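PDB 3GJY: spermidine synthase from Corynebacterium glutamicum ATCC 13032, which probably makes spermidine by transferring an aminopropyl group from decarboxylated S-adenosylmethionine to putrescine, in a domain of the methyltransferase-like Rossmann fold. Local coordinates for residues K90-H95 against S159-I164. Residues are numbered along the deposited sequence; the frame is centred on the assembly and turned at random.
Sequences KLRITH and SRDVII
Leu91 begins the contact by resting CD1 on CB of Asp161, 3.8 Å away, just before two parallel strands pair. Arg92 then shows how an arginine and an aspartate can fix the start of such a pairing. Its guanidinium, turned back by a bend at chi3 (-61°), clasps the carboxylate with one flank: NE meets Asp161 OD2 at 3.0 Å, and NH2 meets OD1 at 2.9 Å in a salt bridge. Both bonds are nearly straight and lie in the guanidinium plane, yet reach the oxygens from above the carboxylate, the two planes being 47° apart. The backbone N of Arg92 takes the anti lone pair of OD2, while Arg92 O accepts from the amides of both Asp161 and Val162. Ile93 lies alongside Val162, with Ile93 CG2 also 3.9 Å from Ile164 CD1. Thr94 exchanges backbone bonds with Val162 and Ile164, and its OG1 accepts from Arg160 NH2 at 2.8 Å; Ser159 OG, itself hydrogen-bonded to Thr156 O, accepts from NE and NH1 of that guanidinium. His95 sets CE1 3.8 Å from Ile164 CD1, while NE2 hydrogen-bonds Asn116 OD1. Helix 102-110 packs on the Ile93, His95 and Ile164 side; strands 115-120 and 194-202 flank the pair within the Rossmann-like sheet.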
ATOM      1  N   LYS A  90      -0.170   1.179  20.272  1.00 16.13           N
ATOM      2  CA  LYS A  90       0.449   2.475  19.990  1.00 16.78           C
ATOM      3  C   LYS A  90       0.896   2.625  18.527  1.00 14.95           C
ATOM      4  O   LYS A  90       1.739   3.476  18.169  1.00 16.73           O
ATOM      5  CB  LYS A  90       1.540   2.791  20.992  1.00 17.96           C
ATOM      6  CG  LYS A  90       2.622   1.782  21.088  1.00 18.32           C
ATOM      7  CD  LYS A  90       3.808   2.350  21.865  1.00 20.60           C
ATOM      8  CE  LYS A  90       4.937   1.369  21.939  1.00 21.31           C
ATOM      9  NZ  LYS A  90       6.070   2.044  22.665  1.00 23.75           N
ATOM     10  N   LEU A  91       0.260   1.828  17.680  1.00 12.90           N
ATOM     11  CA  LEU A  91       0.659   1.732  16.287  1.00 12.37           C
ATOM     12  C   LEU A  91       0.382   3.014  15.503  1.00 12.05           C
ATOM     13  O   LEU A  91      -0.721   3.572  15.594  1.00 12.24           O
ATOM     14  CB  LEU A  91      -0.096   0.531  15.676  1.00 14.16           C
ATOM     15  CG  LEU A  91       0.523   0.010  14.383  1.00 16.23           C
ATOM     16  CD1 LEU A  91       1.831  -0.688  14.679  1.00 16.62           C
ATOM     17  CD2 LEU A  91      -0.460  -0.969  13.738  1.00 21.02           C
ATOM     18  N   ARG A  92       1.356   3.429  14.686  1.00 10.96           N
ATOM     19  CA  ARG A  92       1.253   4.614  13.805  1.00 10.71           C
ATOM     20  C   ARG A  92       1.495   4.108  12.393  1.00 10.26           C
ATOM     21  O   ARG A  92       2.593   3.646  12.065  1.00 10.64           O
ATOM     22  CB  ARG A  92       2.292   5.681  14.157  1.00 11.38           C
ATOM     23  CG  ARG A  92       2.199   6.153  15.571  1.00 12.56           C
ATOM     24  CD  ARG A  92       3.527   6.763  16.055  1.00 13.95           C
ATOM     25  NE  ARG A  92       4.591   5.767  16.015  1.00 13.31           N
ATOM     26  CZ  ARG A  92       5.878   6.027  16.246  1.00 13.57           C
ATOM     27  NH1 ARG A  92       6.248   7.280  16.511  1.00 15.60           N
ATOM     28  NH2 ARG A  92       6.787   5.048  16.136  1.00 14.09           N
ATOM     29  N   ILE A  93       0.458   4.173  11.546  1.00  9.95           N
ATOM     30  CA  ILE A  93       0.572   3.734  10.159  1.00 10.53           C
ATOM     31  C   ILE A  93       0.420   4.942   9.224  1.00  9.54           C
ATOM     32  O   ILE A  93      -0.610   5.641   9.310  1.00 10.27           O
ATOM     33  CB  ILE A  93      -0.480   2.665   9.784  1.00 10.47           C
ATOM     34  CG1 ILE A  93      -0.486   1.497  10.785  1.00 11.54           C
ATOM     35  CG2 ILE A  93      -0.242   2.201   8.305  1.00 12.72           C
ATOM     36  CD1 ILE A  93      -1.541   0.455  10.478  1.00 15.21           C
ATOM     37  N   THR A  94       1.414   5.167   8.353  1.00 11.03           N
ATOM     38  CA  THR A  94       1.330   6.211   7.323  1.00 10.78           C
ATOM     39  C   THR A  94       0.996   5.580   6.005  1.00 10.67           C
ATOM     40  O   THR A  94       1.681   4.617   5.586  1.00 11.54           O
ATOM     41  CB  THR A  94       2.689   6.958   7.196  1.00 11.33           C
ATOM     42  OG1 THR A  94       2.890   7.651   8.413  1.00 12.54           O
ATOM     43  CG2 THR A  94       2.720   7.959   6.015  1.00 12.83           C
ATOM     44  N   HIS A  95      -0.045   6.116   5.362  1.00 10.28           N
ATOM     45  CA  HIS A  95      -0.507   5.655   4.065  1.00  9.42           C
ATOM     46  C   HIS A  95      -0.143   6.699   3.038  1.00 10.18           C
ATOM     47  O   HIS A  95      -0.700   7.816   3.060  1.00 11.51           O
ATOM     48  CB  HIS A  95      -2.036   5.449   4.090  1.00  9.72           C
ATOM     49  CG  HIS A  95      -2.483   4.464   5.101  1.00 10.06           C
ATOM     50  ND1 HIS A  95      -2.886   3.186   4.768  1.00 12.06           N
ATOM     51  CD2 HIS A  95      -2.640   4.584   6.445  1.00 10.38           C
ATOM     52  CE1 HIS A  95      -3.252   2.556   5.873  1.00 12.91           C
ATOM     53  NE2 HIS A  95      -3.097   3.374   6.908  1.00 11.17           N
ATOM     54  N   SER A 159       9.172   8.199  13.619  1.00 12.24           N
ATOM     55  CA  SER A 159       7.892   8.914  13.686  1.00 12.25           C
ATOM     56  C   SER A 159       6.683   8.095  13.274  1.00 12.13           C
ATOM     57  O   SER A 159       5.551   8.561  13.407  1.00 13.22           O
ATOM     58  CB  SER A 159       8.022  10.210  12.884  1.00 11.94           C
ATOM     59  OG  SER A 159       8.461   9.918  11.553  1.00 12.29           O
ATOM     60  N   ARG A 160       6.917   6.883  12.781  1.00 11.45           N
ATOM     61  CA  ARG A 160       5.803   5.967  12.381  1.00 11.07           C
ATOM     62  C   ARG A 160       6.285   4.523  12.450  1.00 11.24           C
ATOM     63  O   ARG A 160       7.488   4.286  12.350  1.00 12.03           O
ATOM     64  CB  ARG A 160       5.278   6.320  10.963  1.00 11.22           C
ATOM     65  CG  ARG A 160       6.378   6.345   9.901  1.00 12.14           C
ATOM     66  CD  ARG A 160       6.268   7.530   8.968  1.00 13.90           C
ATOM     67  NE  ARG A 160       6.496   8.806   9.602  1.00 13.90           N
ATOM     68  CZ  ARG A 160       5.702   9.891   9.562  1.00 14.60           C
ATOM     69  NH1 ARG A 160       6.130  10.980  10.159  1.00 14.21           N
ATOM     70  NH2 ARG A 160       4.502   9.917   8.996  1.00 15.00           N
ATOM     71  N   ASP A 161       5.350   3.569  12.544  1.00 10.54           N
ATOM     72  CA  ASP A 161       5.722   2.159  12.689  1.00 10.77           C
ATOM     73  C   ASP A 161       5.601   1.385  11.416  1.00 10.20           C
ATOM     74  O   ASP A 161       6.314   0.392  11.228  1.00 10.93           O
ATOM     75  CB  ASP A 161       4.838   1.527  13.755  1.00 11.39           C
ATOM     76  CG  ASP A 161       4.974   2.265  15.051  1.00 12.68           C
ATOM     77  OD1 ASP A 161       6.070   2.248  15.648  1.00 15.27           O
ATOM     78  OD2 ASP A 161       4.021   2.923  15.466  1.00 13.75           O
ATOM     79  N   VAL A 162       4.702   1.840  10.529  1.00 10.03           N
ATOM     80  CA  VAL A 162       4.436   1.165   9.265  1.00  9.50           C
ATOM     81  C   VAL A 162       4.202   2.249   8.239  1.00  9.46           C
ATOM     82  O   VAL A 162       3.499   3.203   8.522  1.00 10.84           O
ATOM     83  CB  VAL A 162       3.147   0.258   9.357  1.00  9.46           C
ATOM     84  CG1 VAL A 162       2.929  -0.440   8.041  1.00 10.49           C
ATOM     85  CG2 VAL A 162       3.234  -0.749  10.519  1.00 11.80           C
ATOM     86  N   ILE A 163       4.740   2.054   7.043  1.00  9.54           N
ATOM     87  CA  ILE A 163       4.402   2.881   5.882  1.00  9.71           C
ATOM     88  C   ILE A 163       3.819   1.958   4.812  1.00  9.60           C
ATOM     89  O   ILE A 163       4.430   0.960   4.469  1.00 11.24           O
ATOM     90  CB  ILE A 163       5.671   3.580   5.315  1.00 10.05           C
ATOM     91  CG1 ILE A 163       6.238   4.595   6.321  1.00 10.43           C
ATOM     92  CG2 ILE A 163       5.430   4.250   3.950  1.00 12.03           C
ATOM     93  CD1 ILE A 163       7.691   4.970   6.039  1.00 12.00           C
ATOM     94  N   ILE A 164       2.639   2.314   4.297  1.00 10.04           N
ATOM     95  CA  ILE A 164       1.988   1.629   3.187  1.00 10.61           C
ATOM     96  C   ILE A 164       1.985   2.600   2.008  1.00 10.57           C
ATOM     97  O   ILE A 164       1.404   3.678   2.103  1.00 12.56           O
ATOM     98  CB  ILE A 164       0.546   1.190   3.547  1.00 10.84           C
ATOM     99  CG1 ILE A 164       0.581   0.270   4.799  1.00 14.65           C
ATOM    100  CG2 ILE A 164      -0.103   0.489   2.339  1.00 12.63           C
ATOM    101  CD1 ILE A 164      -0.722  -0.200   5.308  1.00 16.43           C
TER
HETATM  102  O   HOH W   1       4.948   9.767  16.409  1.00 23.93           O